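Local coordinates for hypothetical protein PAE2307 (Pyrobaculum aerophilum, PDB 1WVQ) that is of uncharacterised cellular role but probably acts as an adenosine-specific kinase, and carries a phosphorylated histidine in the crystal, at residues 121-126 / 136-141. Residues are numbered along the deposited sequence; the frame is centred on the assembly and turned at random.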
ATOM      1  N   LYS A 121      22.236 -15.491  11.574  1.00 13.42           N
ATOM      2  CA  LYS A 121      22.171 -15.677  13.018  1.00 14.85           C
ATOM      3  C   LYS A 121      21.143 -14.691  13.549  1.00 14.08           C
ATOM      4  O   LYS A 121      20.992 -13.589  13.017  1.00 13.93           O
ATOM      5  CB  LYS A 121      23.519 -15.375  13.682  1.00 17.28           C
ATOM      6  CG  LYS A 121      24.697 -16.185  13.176  1.00 20.88           C
ATOM      7  CD  LYS A 121      24.651 -17.613  13.675  1.00 22.81           C
ATOM      8  CE  LYS A 121      25.960 -18.331  13.376  1.00 24.98           C
ATOM      9  NZ  LYS A 121      25.964 -19.700  13.944  1.00 25.55           N
ATOM     10  N   VAL A 122      20.426 -15.092  14.590  1.00 12.90           N
ATOM     11  CA  VAL A 122      19.439 -14.222  15.207  1.00 12.99           C
ATOM     12  C   VAL A 122      19.937 -13.943  16.611  1.00 12.98           C
ATOM     13  O   VAL A 122      20.311 -14.869  17.326  1.00 13.55           O
ATOM     14  CB  VAL A 122      18.052 -14.895  15.314  1.00 12.91           C
ATOM     15  CG1 VAL A 122      17.071 -13.963  16.005  1.00 11.55           C
ATOM     16  CG2 VAL A 122      17.543 -15.264  13.940  1.00 12.57           C
ATOM     17  N   ILE A 123      19.970 -12.672  16.995  1.00 11.86           N
ATOM     18  CA  ILE A 123      20.411 -12.306  18.334  1.00 12.58           C
ATOM     19  C   ILE A 123      19.174 -12.167  19.206  1.00 11.73           C
ATOM     20  O   ILE A 123      18.284 -11.368  18.918  1.00 11.64           O
ATOM     21  CB  ILE A 123      21.178 -10.970  18.348  1.00 13.77           C
ATOM     22  CG1 ILE A 123      22.351 -11.024  17.364  1.00 14.01           C
ATOM     23  CG2 ILE A 123      21.700 -10.687  19.767  1.00 13.06           C
ATOM     24  CD1 ILE A 123      23.065  -9.705  17.200  1.00 15.93           C
ATOM     25  N   VAL A 124      19.126 -12.949  20.276  1.00 11.33           N
ATOM     26  CA  VAL A 124      17.988 -12.925  21.182  1.00 12.47           C
ATOM     27  C   VAL A 124      18.383 -12.458  22.576  1.00 12.73           C
ATOM     28  O   VAL A 124      19.475 -12.760  23.063  1.00 14.05           O
ATOM     29  CB  VAL A 124      17.352 -14.331  21.277  1.00 12.38           C
ATOM     30  CG1 VAL A 124      16.163 -14.324  22.228  1.00 13.10           C
ATOM     31  CG2 VAL A 124      16.920 -14.784  19.893  1.00 15.03           C
ATOM     32  N   ALA A 125      17.492 -11.702  23.203  1.00 12.51           N
ATOM     33  CA  ALA A 125      17.726 -11.223  24.550  1.00 12.22           C
ATOM     34  C   ALA A 125      16.712 -11.862  25.485  1.00 13.19           C
ATOM     35  O   ALA A 125      15.517 -11.894  25.195  1.00 12.69           O
ATOM     36  CB  ALA A 125      17.596  -9.706  24.605  1.00 13.70           C
ATOM     37  N   GLU A 126      17.204 -12.398  26.594  1.00 13.54           N
ATOM     38  CA  GLU A 126      16.334 -12.987  27.598  1.00 14.54           C
ATOM     39  C   GLU A 126      16.507 -12.071  28.807  1.00 14.26           C
ATOM     40  O   GLU A 126      17.629 -11.853  29.273  1.00 15.98           O
ATOM     41  CB  GLU A 126      16.756 -14.418  27.936  1.00 15.55           C
ATOM     42  CG  GLU A 126      15.750 -15.118  28.841  1.00 15.36           C
ATOM     43  CD  GLU A 126      16.011 -16.605  29.006  1.00 17.40           C
ATOM     44  OE1 GLU A 126      16.116 -17.316  27.983  1.00 16.78           O
ATOM     45  OE2 GLU A 126      16.098 -17.063  30.167  1.00 20.28           O
ATOM     46  N   GLY A 136      18.258  -8.405  17.043  1.00 12.67           N
ATOM     47  CA  GLY A 136      18.605  -8.148  15.658  1.00 13.01           C
ATOM     48  C   GLY A 136      19.039  -9.423  14.972  1.00 12.59           C
ATOM     49  O   GLY A 136      18.846 -10.520  15.497  1.00 12.11           O
ATOM     50  N   VAL A 137      19.621  -9.277  13.790  1.00 11.25           N
ATOM     51  CA  VAL A 137      20.090 -10.422  13.028  1.00 11.49           C
ATOM     52  C   VAL A 137      21.438 -10.112  12.400  1.00 11.15           C
ATOM     53  O   VAL A 137      21.826  -8.952  12.264  1.00 12.12           O
ATOM     54  CB  VAL A 137      19.122 -10.785  11.875  1.00 10.37           C
ATOM     55  CG1 VAL A 137      17.756 -11.142  12.424  1.00 11.34           C
ATOM     56  CG2 VAL A 137      19.022  -9.626  10.895  1.00 11.29           C
ATOM     57  N   VAL A 138      22.149 -11.172  12.042  1.00 11.87           N
ATOM     58  CA  VAL A 138      23.437 -11.055  11.372  1.00 12.31           C
ATOM     59  C   VAL A 138      23.191 -11.770  10.050  1.00 12.45           C
ATOM     60  O   VAL A 138      23.251 -12.997   9.968  1.00 11.98           O
ATOM     61  CB  VAL A 138      24.555 -11.758  12.163  1.00 13.02           C
ATOM     62  CG1 VAL A 138      25.869 -11.626  11.415  1.00 14.64           C
ATOM     63  CG2 VAL A 138      24.666 -11.143  13.556  1.00 16.23           C
ATOM     64  N   ASP A 139      22.887 -10.978   9.027  1.00 12.03           N
ATOM     65  CA  ASP A 139      22.564 -11.481   7.695  1.00 11.98           C
ATOM     66  C   ASP A 139      23.799 -11.522   6.809  1.00 12.53           C
ATOM     67  O   ASP A 139      24.272 -10.486   6.348  1.00 13.36           O
ATOM     68  CB  ASP A 139      21.503 -10.568   7.065  1.00 13.61           C
ATOM     69  CG  ASP A 139      20.858 -11.163   5.825  1.00 13.94           C
ATOM     70  OD1 ASP A 139      21.403 -12.130   5.251  1.00 12.76           O
ATOM     71  OD2 ASP A 139      19.794 -10.637   5.417  1.00 14.23           O
ATOM     72  N   GLY A 140      24.323 -12.721   6.586  1.00 11.50           N
ATOM     73  CA  GLY A 140      25.490 -12.858   5.737  1.00 12.14           C
ATOM     74  C   GLY A 140      26.752 -12.263   6.322  1.00 13.32           C
ATOM     75  O   GLY A 140      26.888 -12.120   7.540  1.00 13.49           O
ATOM     76  N   HIS A 141      27.672 -11.895   5.439  1.00 13.17           N
ATOM     77  CA  HIS A 141      28.955 -11.347   5.861  1.00 13.63           C
ATOM     78  C   HIS A 141      29.172  -9.875   5.541  1.00 13.24           C
ATOM     79  O   HIS A 141      28.457  -9.281   4.735  1.00 13.03           O
ATOM     80  CB  HIS A 141      30.077 -12.176   5.239  1.00 14.88           C
ATOM     81  CG  HIS A 141      30.127 -13.586   5.737  1.00 16.13           C
ATOM     82  ND1 HIS A 141      31.070 -14.025   6.642  1.00 18.93           N
ATOM     83  CD2 HIS A 141      29.331 -14.650   5.478  1.00 15.67           C
ATOM     84  CE1 HIS A 141      30.854 -15.299   6.918  1.00 17.87           C
ATOM     85  NE2 HIS A 141      29.805 -15.703   6.225  1.00 19.80           N
TER
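A chi1 of -55° sets CG1 of Ile-123 beside its own backbone N, and the extended chi2 carries CD1 along the face toward Val-138, where it ends 4.2 Å from CG2. That methyl of Val-138 stands anti to its carbonyl carbon, while CG1 takes the place anti to the backbone N (chi1 179°). Gly-136, which has no side chain, is the cross-strand partner of Ile-123; CB and CG1 of Ile-123 lie against its carbonyl, CB 3.7 Å from O of Gly-136. On the same face Lys-121 pairs with Val-138, CB to CB at 4.1 Å. Beyond that point the lysine chain bends at chi2 and leads away from the partner strand, carrying NZ to a salt bridge with Asp-12. Val-122 and Val-137 form the non-hydrogen-bonded pair between these two and occupy the reverse face; their methyls meet loosely, CG2 of Val-122 at 4.4 Å from CG1 of Val-137. Three fairly straight backbone hydrogen bonds fix the antiparallel register. Lys-121 and Val-138 bond reciprocally, N of Val-138 to O of Lys-121 at 2.9 Å. N of Ile-123 donates to O of Gly-136 at 2.9 Å. The carbonyl of Lys-121 also receives a CA-H...O contact from Val-137, with CA 3.3 Å from O. The two segments, whose axes run at 160°, belong to a beta hairpin of strands 120-128 and 131-139. The face of Ile-123 and Val-138 packs on a second subunit, against its Ala-125 and Arg-132 respectively. Past Val-138 the second arm continues to Asp-139, whose OD1 bonds to Thr-116 of strand 111-116. Strand 7-13 flanks the other edge of strand 120-128, making it the central strand of a three-stranded antiparallel sheet in this chain.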